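NAD(FAD)-dependent dehydrogenase, NirB-family (N-terminal domain) (Clostridium acetobutylicum, PDB 3KLJ) catalyses the NADH-dependent reduction of rubredoxin through a bound FAD, rubredoxin then passing the electrons on to the oxygen-scavenging proteins of this obligate anaerobe. Local coordinates at residues G154-I159 / S304-V309; E344-A349 / D367-F372; P122-I127 / D216-S221. All blocks are in the same frame, centred on the assembly; numbering follows the deposited sequence.

Contact 1 of 3, residues G154-I159 / S304-V309; sequences GGILGI and SPILKV. With FAD (flavin-adenine dinucleotide), chain B.
CG of Leu307 and CG1 of Ile306 both lie between the backbone N and the carbonyl carbon (chi1 70° and 54°), and from there each side chain reaches Ile156 on the first turn of helix 156-168. Ile156 meets them with its long branch, whose chi1 of -96° is away from the staggered positions. Its CG1 lies 3.6 Å from Leu307 CD1, while its CD1 runs on to Ile306 CD1 at 3.5 Å, the two isoleucines crossing at about a right angle. The peptide bond between Ile306 and Leu307 is cis, and both side chains set out toward the helix.

One turn further, Ile159 turns its CG2 branch to Val309, with CG2 to CG2 at 3.5 Å, a little tighter than usual van der Waals contact. Leu198 of helix 188-199 touches this pair too. No hydrogen bond joins the two segments; just past the first, Glu160 OE2 accepts one from Lys308 N.

The flavin sits beside this apolar layer. Leu157 CD1 packs 3.4 Å from the methyl C7M of FAD, and the extended Lys308 gives a weak hydrogen bond from NZ to FAD O4 at 3.3 Å. Gly155, at the N-cap, and Gly158 fit the GxGxxG pattern of a Rossmann-type strand-turn-helix, here in the NADH-binding domain, packed against the edge strand of the C-terminal domain next to the isoalloxazine ring.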
loop_
_atom_site.group_PDB
_atom_site.type_symbol
_atom_site.label_atom_id
_atom_site.label_comp_id
_atom_site.label_asym_id
_atom_site.label_seq_id
_atom_site.Cartn_x
_atom_site.Cartn_y
_atom_site.Cartn_z
ATOM N N GLY A 154 -10.517 -2.270 -9.502
ATOM C CA GLY A 154 -9.719 -2.408 -10.717
ATOM C C GLY A 154 -8.214 -2.340 -10.593
ATOM O O GLY A 154 -7.524 -2.240 -11.613
ATOM N N GLY A 155 -7.708 -2.398 -9.355
ATOM C CA GLY A 155 -6.290 -2.167 -9.067
ATOM C C GLY A 155 -5.414 -3.400 -8.934
ATOM O O GLY A 155 -5.873 -4.531 -9.078
ATOM N N ILE A 156 -4.138 -3.152 -8.659
ATOM C CA ILE A 156 -3.098 -4.175 -8.490
ATOM C C ILE A 156 -3.456 -5.268 -7.470
ATOM O O ILE A 156 -3.326 -6.466 -7.754
ATOM C CB ILE A 156 -1.760 -3.503 -8.059
ATOM C CG1 ILE A 156 -0.872 -3.268 -9.264
ATOM C CG2 ILE A 156 -0.992 -4.323 -7.004
ATOM C CD1 ILE A 156 -0.998 -1.882 -9.849
ATOM N N LEU A 157 -3.894 -4.844 -6.294
ATOM C CA LEU A 157 -4.226 -5.773 -5.223
ATOM C C LEU A 157 -5.378 -6.702 -5.614
ATOM O O LEU A 157 -5.341 -7.901 -5.328
ATOM C CB LEU A 157 -4.526 -4.997 -3.933
ATOM C CG LEU A 157 -5.108 -5.689 -2.688
ATOM C CD1 LEU A 157 -4.524 -7.079 -2.449
ATOM C CD2 LEU A 157 -4.878 -4.797 -1.489
ATOM N N GLY A 158 -6.388 -6.154 -6.284
ATOM C CA GLY A 158 -7.518 -6.956 -6.755
ATOM C C GLY A 158 -7.086 -8.047 -7.723
ATOM O O GLY A 158 -7.549 -9.188 -7.647
ATOM N N ILE A 159 -6.185 -7.687 -8.631
ATOM C CA ILE A 159 -5.626 -8.636 -9.592
ATOM C C ILE A 159 -4.742 -9.689 -8.915
ATOM O O ILE A 159 -4.921 -10.880 -9.151
ATOM C CB ILE A 159 -4.880 -7.932 -10.753
ATOM C CG1 ILE A 159 -5.775 -6.861 -11.390
ATOM C CG2 ILE A 159 -4.540 -8.940 -11.835
ATOM C CD1 ILE A 159 -5.031 -5.845 -12.239
ATOM N N SER A 304 8.727 1.762 -7.813
ATOM C CA SER A 304 7.946 0.569 -7.474
ATOM C C SER A 304 7.666 -0.247 -8.730
ATOM O O SER A 304 6.846 0.155 -9.567
ATOM C CB SER A 304 6.644 0.918 -6.725
ATOM O OG SER A 304 5.703 1.566 -7.564
ATOM N N PRO A 305 8.385 -1.373 -8.897
ATOM C CA PRO A 305 8.015 -2.251 -9.998
ATOM C C PRO A 305 6.801 -3.072 -9.596
ATOM O O PRO A 305 6.875 -3.916 -8.704
ATOM C CB PRO A 305 9.250 -3.143 -10.191
ATOM C CG PRO A 305 10.338 -2.523 -9.354
ATOM C CD PRO A 305 9.636 -1.802 -8.249
ATOM N N ILE A 306 5.674 -2.777 -10.223
ATOM C CA ILE A 306 4.492 -3.606 -10.084
ATOM C C ILE A 306 4.497 -4.555 -11.287
ATOM O O ILE A 306 5.412 -4.495 -12.091
ATOM C CB ILE A 306 3.200 -2.742 -9.950
ATOM C CG1 ILE A 306 3.073 -1.749 -11.113
ATOM C CG2 ILE A 306 3.185 -2.028 -8.602
ATOM C CD1 ILE A 306 2.099 -0.596 -10.898
ATOM N N LEU A 307 3.604 -5.528 -11.355
ATOM C CA LEU A 307 2.964 -6.118 -10.203
ATOM C C LEU A 307 3.375 -7.575 -10.258
ATOM O O LEU A 307 3.899 -8.037 -11.273
ATOM C CB LEU A 307 1.441 -5.947 -10.261
ATOM C CG LEU A 307 0.520 -6.680 -11.248
ATOM C CD1 LEU A 307 -0.938 -6.440 -10.874
ATOM C CD2 LEU A 307 0.761 -6.281 -12.693
ATOM N N LYS A 308 3.166 -8.297 -9.167
ATOM C CA LYS A 308 3.631 -9.673 -9.094
ATOM C C LYS A 308 2.594 -10.627 -9.695
ATOM O O LYS A 308 2.529 -11.799 -9.308
ATOM C CB LYS A 308 3.954 -10.050 -7.642
ATOM C CG LYS A 308 4.874 -9.074 -6.908
ATOM C CD LYS A 308 4.564 -9.080 -5.417
ATOM C CE LYS A 308 5.365 -8.034 -4.660
ATOM N NZ LYS A 308 5.071 -8.106 -3.194
ATOM N N VAL A 309 1.797 -10.137 -10.651
ATOM C CA VAL A 309 0.636 -10.909 -11.123
ATOM C C VAL A 309 0.870 -11.679 -12.413
ATOM O O VAL A 309 1.395 -11.140 -13.388
ATOM C CB VAL A 309 -0.667 -10.070 -11.223
ATOM C CG1 VAL A 309 -0.893 -9.540 -12.638
ATOM C CG2 VAL A 309 -1.867 -10.898 -10.750
HETATM P PA FAD B . 0.318 -1.156 8.653
HETATM O O1A FAD B . -1.133 -0.989 8.288
HETATM O O2A FAD B . 0.972 -2.315 7.940
HETATM O O5B FAD B . 0.454 -1.336 10.233
HETATM C C5B FAD B . -0.209 -0.459 11.125
HETATM C C4B FAD B . -0.650 -1.237 12.365
HETATM O O4B FAD B . -1.207 -0.337 13.322
HETATM C C3B FAD B . -1.742 -2.247 12.025
HETATM O O3B FAD B . -1.378 -3.516 12.542
HETATM C C2B FAD B . -2.995 -1.716 12.695
HETATM O O2B FAD B . -3.811 -2.745 13.210
HETATM C C1B FAD B . -2.425 -0.864 13.820
HETATM N N9A FAD B . -3.329 0.213 14.264
HETATM C C8A FAD B . -4.194 0.948 13.498
HETATM N N7A FAD B . -4.832 1.834 14.299
HETATM C C5A FAD B . -4.383 1.684 15.562
HETATM C C6A FAD B . -4.707 2.326 16.757
HETATM N N6A FAD B . -5.799 3.089 16.833
HETATM N N1A FAD B . -4.066 1.935 17.920
HETATM C C2A FAD B . -3.122 0.925 17.902
HETATM N N3A FAD B . -2.817 0.286 16.714
HETATM C C4A FAD B . -3.436 0.665 15.557
HETATM N N1 FAD B . 3.220 -2.386 -0.470
HETATM C C2 FAD B . 4.224 -2.429 -1.413
HETATM O O2 FAD B . 5.096 -1.578 -1.401
HETATM N N3 FAD B . 4.272 -3.440 -2.352
HETATM C C4 FAD B . 3.298 -4.410 -2.363
HETATM O O4 FAD B . 3.361 -5.291 -3.225
HETATM C C4X FAD B . 2.261 -4.372 -1.419
HETATM N N5 FAD B . 1.273 -5.345 -1.403
HETATM C C5X FAD B . 0.258 -5.302 -0.465
HETATM C C6 FAD B . -0.741 -6.285 -0.459
HETATM C C7 FAD B . -1.758 -6.234 0.507
HETATM C C7M FAD B . -2.832 -7.283 0.518
HETATM C C8 FAD B . -1.782 -5.205 1.448
HETATM C C8M FAD B . -2.866 -5.122 2.493
HETATM C C9 FAD B . -0.790 -4.231 1.431
HETATM C C9A FAD B . 0.234 -4.277 0.480
HETATM N N10 FAD B . 1.229 -3.302 0.475
HETATM C C10 FAD B . 2.237 -3.351 -0.469
HETATM C "C1'" FAD B . 1.194 -2.189 1.469
HETATM C "C2'" FAD B . 2.111 -2.428 2.649
HETATM O "O2'" FAD B . 1.634 -3.549 3.365
HETATM C "C3'" FAD B . 2.062 -1.183 3.513
HETATM O "O3'" FAD B . 2.645 -0.099 2.814
HETATM C "C4'" FAD B . 2.788 -1.344 4.838
HETATM O "O4'" FAD B . 2.264 -2.449 5.563
HETATM C "C5'" FAD B . 2.570 -0.081 5.661
HETATM O "O5'" FAD B . 3.080 -0.326 6.946
HETATM P P FAD B . 2.585 0.558 8.171
HETATM O O1P FAD B . 3.336 0.122 9.418
HETATM O O2P FAD B . 2.696 2.031 7.863
HETATM O O3P FAD B . 1.005 0.258 8.306
#

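Contact 2 of 3, residues E344-A349 / D367-F372; sequences ENKIDA and DSSKSF
Asn345 and Phe372 grip each other through two hydrogen bonds. Phe372 N donates to Asn345 O at 2.7 Å, lying in the carbonyl plane, with an N-H...O angle of 151°. In return the side-chain amide of Asn345 gives ND2 to Phe372 O at 2.9 Å, the acceptor close to the amide plane. Having CG anti to its own carbonyl carbon (chi1 -65°) brings that amide beside the Phe372 carbonyl. Asn345 O also receives a CA-H...O contact from Ser371 CA and stands at the edge of the Phe372 ring, near its plane.

One residue on, where the strand begins, the extended Lys346 chain reaches over to Ser369, NZ to OG 2.8 Å. Ser369 is where helix 356-367 ends: its positive phi and two bonds back into the last turn make a Schellman motif, which turns the chain out of the helix and back alongside strand 346-353 of the antiparallel sheet in the C-terminal domain. A water joins the backbones of Ile347 and Lys370, accepting from Ile347 N at 3.1 Å and donating to Lys370 O at 2.7 Å. The side chain of Lys370 starts away from the strand segment, and its NZ bonds to Asn384 O near the C-terminus.

Behind these polar groups the contact becomes apolar. Ile347 CD1 lies 3.6 Å from Phe372 CZ, and its CG1 is equally near CE1; the two side chains approach obliquely. Ile381 of helix 378-382 packs on both residues, while Leu362 and Ile366 of helix 356-367 touch Ile347 and Ala365 of the same helix touches the Phe372 side chain.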
loop_
_atom_site.group_PDB
_atom_site.type_symbol
_atom_site.label_atom_id
_atom_site.label_comp_id
_atom_site.label_asym_id
_atom_site.label_seq_id
_atom_site.Cartn_x
_atom_site.Cartn_y
_atom_site.Cartn_z
ATOM N N GLU A 344 6.570 18.984 -23.930
ATOM C CA GLU A 344 7.586 19.690 -24.717
ATOM C C GLU A 344 8.658 18.710 -25.198
ATOM O O GLU A 344 8.376 17.819 -26.007
ATOM C CB GLU A 344 8.217 20.859 -23.935
ATOM C CG GLU A 344 7.273 21.996 -23.557
ATOM C CD GLU A 344 6.762 22.768 -24.759
ATOM O OE1 GLU A 344 5.759 22.327 -25.363
ATOM O OE2 GLU A 344 7.356 23.820 -25.091
ATOM N N ASN A 345 9.880 18.883 -24.691
ATOM C CA ASN A 345 10.974 17.986 -25.045
ATOM C C ASN A 345 11.401 17.105 -23.869
ATOM O O ASN A 345 12.516 16.572 -23.828
ATOM C CB ASN A 345 12.142 18.772 -25.644
ATOM C CG ASN A 345 11.775 19.432 -26.958
ATOM O OD1 ASN A 345 10.838 20.227 -27.023
ATOM N ND2 ASN A 345 12.504 19.096 -28.015
ATOM N N LYS A 346 10.477 16.932 -22.928
ATOM C CA LYS A 346 10.709 16.125 -21.741
ATOM C C LYS A 346 9.691 14.997 -21.678
ATOM O O LYS A 346 8.563 15.154 -22.135
ATOM C CB LYS A 346 10.625 16.998 -20.486
ATOM C CG LYS A 346 11.559 18.207 -20.530
ATOM C CD LYS A 346 11.869 18.747 -19.150
ATOM C CE LYS A 346 13.109 19.624 -19.187
ATOM N NZ LYS A 346 13.583 19.994 -17.827
ATOM N N ILE A 347 10.097 13.851 -21.138
ATOM C CA ILE A 347 9.141 12.792 -20.856
ATOM C C ILE A 347 8.501 13.104 -19.501
ATOM O O ILE A 347 9.196 13.187 -18.481
ATOM C CB ILE A 347 9.784 11.391 -20.857
ATOM C CG1 ILE A 347 10.514 11.127 -22.179
ATOM C CG2 ILE A 347 8.725 10.322 -20.600
ATOM C CD1 ILE A 347 11.311 9.839 -22.194
ATOM N N ASP A 348 7.185 13.306 -19.514
ATOM C CA ASP A 348 6.422 13.653 -18.318
ATOM C C ASP A 348 5.828 12.420 -17.646
ATOM O O ASP A 348 5.689 12.376 -16.424
ATOM C CB ASP A 348 5.293 14.630 -18.671
ATOM C CG ASP A 348 4.553 15.151 -17.442
ATOM O OD1 ASP A 348 5.190 15.794 -16.589
ATOM O OD2 ASP A 348 3.332 14.923 -17.331
ATOM N N ALA A 349 5.465 11.427 -18.450
ATOM C CA ALA A 349 4.851 10.209 -17.937
ATOM C C ALA A 349 5.058 9.057 -18.896
ATOM O O ALA A 349 5.133 9.245 -20.115
ATOM C CB ALA A 349 3.368 10.414 -17.674
ATOM N N ASP A 367 12.487 11.072 -14.075
ATOM C CA ASP A 367 12.973 11.521 -12.762
ATOM C C ASP A 367 14.106 12.533 -12.864
ATOM O O ASP A 367 14.099 13.539 -12.158
ATOM C CB ASP A 367 13.406 10.333 -11.896
ATOM C CG ASP A 367 12.229 9.566 -11.309
ATOM O OD1 ASP A 367 11.057 9.943 -11.551
ATOM O OD2 ASP A 367 12.478 8.570 -10.595
ATOM N N SER A 368 15.071 12.265 -13.745
ATOM C CA SER A 368 16.212 13.169 -13.962
ATOM C C SER A 368 15.846 14.344 -14.870
ATOM O O SER A 368 16.658 15.245 -15.080
ATOM C CB SER A 368 17.408 12.408 -14.546
ATOM O OG SER A 368 17.103 11.913 -15.845
ATOM N N SER A 369 14.626 14.317 -15.408
ATOM C CA SER A 369 14.080 15.384 -16.254
ATOM C C SER A 369 14.953 15.635 -17.484
ATOM O O SER A 369 15.323 16.773 -17.794
ATOM C CB SER A 369 13.846 16.664 -15.437
ATOM O OG SER A 369 13.308 17.700 -16.237
ATOM N N LYS A 370 15.274 14.546 -18.178
ATOM C CA LYS A 370 16.111 14.579 -19.367
ATOM C C LYS A 370 15.390 15.248 -20.529
ATOM O O LYS A 370 14.252 14.908 -20.853
ATOM C CB LYS A 370 16.520 13.160 -19.762
ATOM C CG LYS A 370 17.679 13.102 -20.746
ATOM C CD LYS A 370 17.972 11.676 -21.167
ATOM C CE LYS A 370 19.423 11.542 -21.609
ATOM N NZ LYS A 370 19.819 10.116 -21.585
ATOM N N SER A 371 16.067 16.202 -21.154
ATOM C CA SER A 371 15.539 16.859 -22.341
ATOM C C SER A 371 15.981 16.106 -23.590
ATOM O O SER A 371 17.104 15.604 -23.658
ATOM C CB SER A 371 16.001 18.308 -22.392
ATOM O OG SER A 371 17.377 18.383 -22.086
ATOM N N PHE A 372 15.084 16.032 -24.567
ATOM C CA PHE A 372 15.316 15.293 -25.800
ATOM C C PHE A 372 15.248 16.266 -26.961
ATOM O O PHE A 372 14.169 16.780 -27.285
ATOM C CB PHE A 372 14.261 14.185 -25.971
ATOM C CG PHE A 372 14.357 13.093 -24.940
ATOM C CD1 PHE A 372 13.812 13.269 -23.665
ATOM C CD2 PHE A 372 15.001 11.891 -25.239
ATOM C CE1 PHE A 372 13.914 12.273 -22.707
ATOM C CE2 PHE A 372 15.099 10.878 -24.289
ATOM C CZ PHE A 372 14.555 11.068 -23.020
HETATM O O HOH W 1 12.582 13.399 -19.404
#

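Contact 3 of 3, residues P122-I127 / D216-S221; sequences PHADEI and DLIRSS
Ile218 lays its CG2 methyl against the bend of backbone at His123 and Ala124. The methyl is 3.7 Å from His123 C and equally near Ala124 N, so it rests on the peptide joining the two, with Ala124 CB at 3.8 Å to one flank and His123 CB also in contact. Its other branch goes to Pro122: with CG1 anti to the carbonyl carbon (chi1 -79°) and the chain extended beyond it, CD1 ends 3.6 Å from Pro122 O. One isoleucine thus touches three consecutive loop residues, and no hydrogen bond runs between the segments.

The elements joined are the loop leading into edge strand 127-128 and the short helix 215-220 that precedes strand 222-225, neighbouring parallel strands in the Rossmann-type sheet of the NADH-binding domain. On the sheet side Ile218 also touches Val223 and Phe150, and Ala124 likewise packs on Val223.

Outward, the contact thins into polar surface. Arg219 CG comes no closer than 4.4 Å to His123 O. Its guanidinium lies near the imidazole without touching it, NH2 to His123 ND1 4.6 Å, while it makes a salt bridge with Asp216, NH1 to OD1 2.8 Å, using the anti lone pair of that oxygen. The imidazole of His123 is held from elsewhere, NE2 bonding to Glu212 O just before the helix.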
loop_
_atom_site.group_PDB
_atom_site.type_symbol
_atom_site.label_atom_id
_atom_site.label_comp_id
_atom_site.label_asym_id
_atom_site.label_seq_id
_atom_site.Cartn_x
_atom_site.Cartn_y
_atom_site.Cartn_z
ATOM N N PRO A 122 -24.393 -4.170 -4.041
ATOM C CA PRO A 122 -25.755 -4.703 -4.085
ATOM C C PRO A 122 -25.745 -6.219 -4.270
ATOM O O PRO A 122 -24.902 -6.743 -5.013
ATOM C CB PRO A 122 -26.373 -4.016 -5.312
ATOM C CG PRO A 122 -25.384 -2.959 -5.740
ATOM C CD PRO A 122 -24.058 -3.422 -5.265
ATOM N N HIS A 123 -26.660 -6.900 -3.575
ATOM C CA HIS A 123 -26.840 -8.363 -3.636
ATOM C C HIS A 123 -25.911 -9.164 -2.715
ATOM O O HIS A 123 -26.111 -10.363 -2.522
ATOM C CB HIS A 123 -26.765 -8.890 -5.082
ATOM C CG HIS A 123 -27.797 -8.301 -5.992
ATOM N ND1 HIS A 123 -29.148 -8.524 -5.830
ATOM C CD2 HIS A 123 -27.675 -7.488 -7.068
ATOM C CE1 HIS A 123 -29.815 -7.878 -6.769
ATOM N NE2 HIS A 123 -28.944 -7.242 -7.535
ATOM N N ALA A 124 -24.910 -8.501 -2.142
ATOM C CA ALA A 124 -23.945 -9.171 -1.275
ATOM C C ALA A 124 -24.361 -9.096 0.189
ATOM O O ALA A 124 -24.555 -8.005 0.734
ATOM C CB ALA A 124 -22.556 -8.578 -1.458
ATOM N N ASP A 125 -24.499 -10.259 0.819
ATOM C CA ASP A 125 -24.755 -10.316 2.257
ATOM C C ASP A 125 -23.521 -9.876 3.038
ATOM O O ASP A 125 -23.608 -9.020 3.921
ATOM C CB ASP A 125 -25.195 -11.719 2.683
ATOM C CG ASP A 125 -26.708 -11.874 2.728
ATOM O OD1 ASP A 125 -27.396 -11.397 1.798
ATOM O OD2 ASP A 125 -27.211 -12.483 3.699
ATOM N N GLU A 126 -22.375 -10.459 2.703
ATOM C CA GLU A 126 -21.126 -10.127 3.366
ATOM C C GLU A 126 -20.112 -9.625 2.345
ATOM O O GLU A 126 -19.918 -10.249 1.299
ATOM C CB GLU A 126 -20.577 -11.344 4.116
ATOM C CG GLU A 126 -19.409 -11.027 5.063
ATOM C CD GLU A 126 -19.204 -12.084 6.149
ATOM O OE1 GLU A 126 -19.939 -13.100 6.153
ATOM O OE2 GLU A 126 -18.304 -11.893 7.001
ATOM N N ILE A 127 -19.496 -8.484 2.644
ATOM C CA ILE A 127 -18.397 -7.959 1.838
ATOM C C ILE A 127 -17.095 -8.133 2.603
ATOM O O ILE A 127 -17.007 -7.789 3.778
ATOM C CB ILE A 127 -18.589 -6.463 1.448
ATOM C CG1 ILE A 127 -19.703 -6.298 0.411
ATOM C CG2 ILE A 127 -17.311 -5.888 0.873
ATOM C CD1 ILE A 127 -21.042 -5.887 1.000
ATOM N N ASP A 216 -26.672 -12.940 -9.506
ATOM C CA ASP A 216 -26.394 -14.385 -9.500
ATOM C C ASP A 216 -24.931 -14.712 -9.187
ATOM O O ASP A 216 -24.647 -15.599 -8.374
ATOM C CB ASP A 216 -26.807 -15.034 -10.829
ATOM C CG ASP A 216 -28.318 -15.117 -11.001
ATOM O OD1 ASP A 216 -29.054 -14.949 -10.000
ATOM O OD2 ASP A 216 -28.771 -15.363 -12.151
ATOM N N LEU A 217 -24.009 -13.992 -9.824
ATOM C CA LEU A 217 -22.584 -14.187 -9.576
ATOM C C LEU A 217 -22.188 -13.679 -8.190
ATOM O O LEU A 217 -21.469 -14.367 -7.464
ATOM C CB LEU A 217 -21.735 -13.522 -10.669
ATOM C CG LEU A 217 -20.204 -13.565 -10.540
ATOM C CD1 LEU A 217 -19.687 -15.001 -10.398
ATOM C CD2 LEU A 217 -19.554 -12.887 -11.747
ATOM N N ILE A 218 -22.660 -12.486 -7.830
ATOM C CA ILE A 218 -22.388 -11.911 -6.507
ATOM C C ILE A 218 -22.852 -12.826 -5.364
ATOM O O ILE A 218 -22.079 -13.119 -4.446
ATOM C CB ILE A 218 -22.942 -10.462 -6.380
ATOM C CG1 ILE A 218 -21.974 -9.487 -7.075
ATOM C CG2 ILE A 218 -23.118 -10.063 -4.921
ATOM C CD1 ILE A 218 -22.504 -8.073 -7.275
ATOM N N ARG A 219 -24.100 -13.297 -5.457
ATOM C CA ARG A 219 -24.704 -14.183 -4.461
ATOM C C ARG A 219 -23.890 -15.463 -4.248
ATOM O O ARG A 219 -23.631 -15.867 -3.064
ATOM C CB ARG A 219 -26.122 -14.549 -4.907
ATOM C CG ARG A 219 -27.185 -14.470 -3.830
ATOM C CD ARG A 219 -28.591 -14.653 -4.429
ATOM N NE ARG A 219 -28.916 -13.611 -5.415
ATOM C CZ ARG A 219 -29.180 -13.839 -6.707
ATOM N NH1 ARG A 219 -29.179 -15.090 -7.212
ATOM N NH2 ARG A 219 -29.459 -12.807 -7.499
ATOM N N SER A 220 -23.486 -16.088 -5.401
ATOM C CA SER A 220 -22.797 -17.379 -5.376
ATOM C C SER A 220 -21.292 -17.279 -5.105
ATOM O O SER A 220 -20.612 -18.305 -5.038
ATOM C CB SER A 220 -23.046 -18.147 -6.683
ATOM O OG SER A 220 -22.509 -17.454 -7.795
ATOM N N SER A 221 -20.781 -16.057 -4.942
ATOM C CA SER A 221 -19.350 -15.848 -4.706
ATOM C C SER A 221 -19.027 -15.290 -3.323
ATOM O O SER A 221 -19.863 -14.654 -2.679
ATOM C CB SER A 221 -18.761 -14.887 -5.745
ATOM O OG SER A 221 -19.139 -15.242 -7.056
#

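Contact 1 is the buried one, its centre about 10 Å from that of the chain; contact 2, partly buried, and contact 3, at the surface, lie 27 and 26 Å out, their own centres about 47 Å apart. Contacts 1 and 2 reach the same antiparallel sheet of the C-terminal domain, the first at edge strand 306-309 and the second at strand 346-353 within it. Contact 3 lies wholly within the NADH-binding domain, to which contact 1 gives one segment. Chemistry follows place: the 154-159 pairing is aliphatic, without hydrogen bonds between its segments, the 344-349 pairing combines direct and water-mediated hydrogen bonds with a buried ring, and the 122-127 pairing rests on one isoleucine under a charged surface.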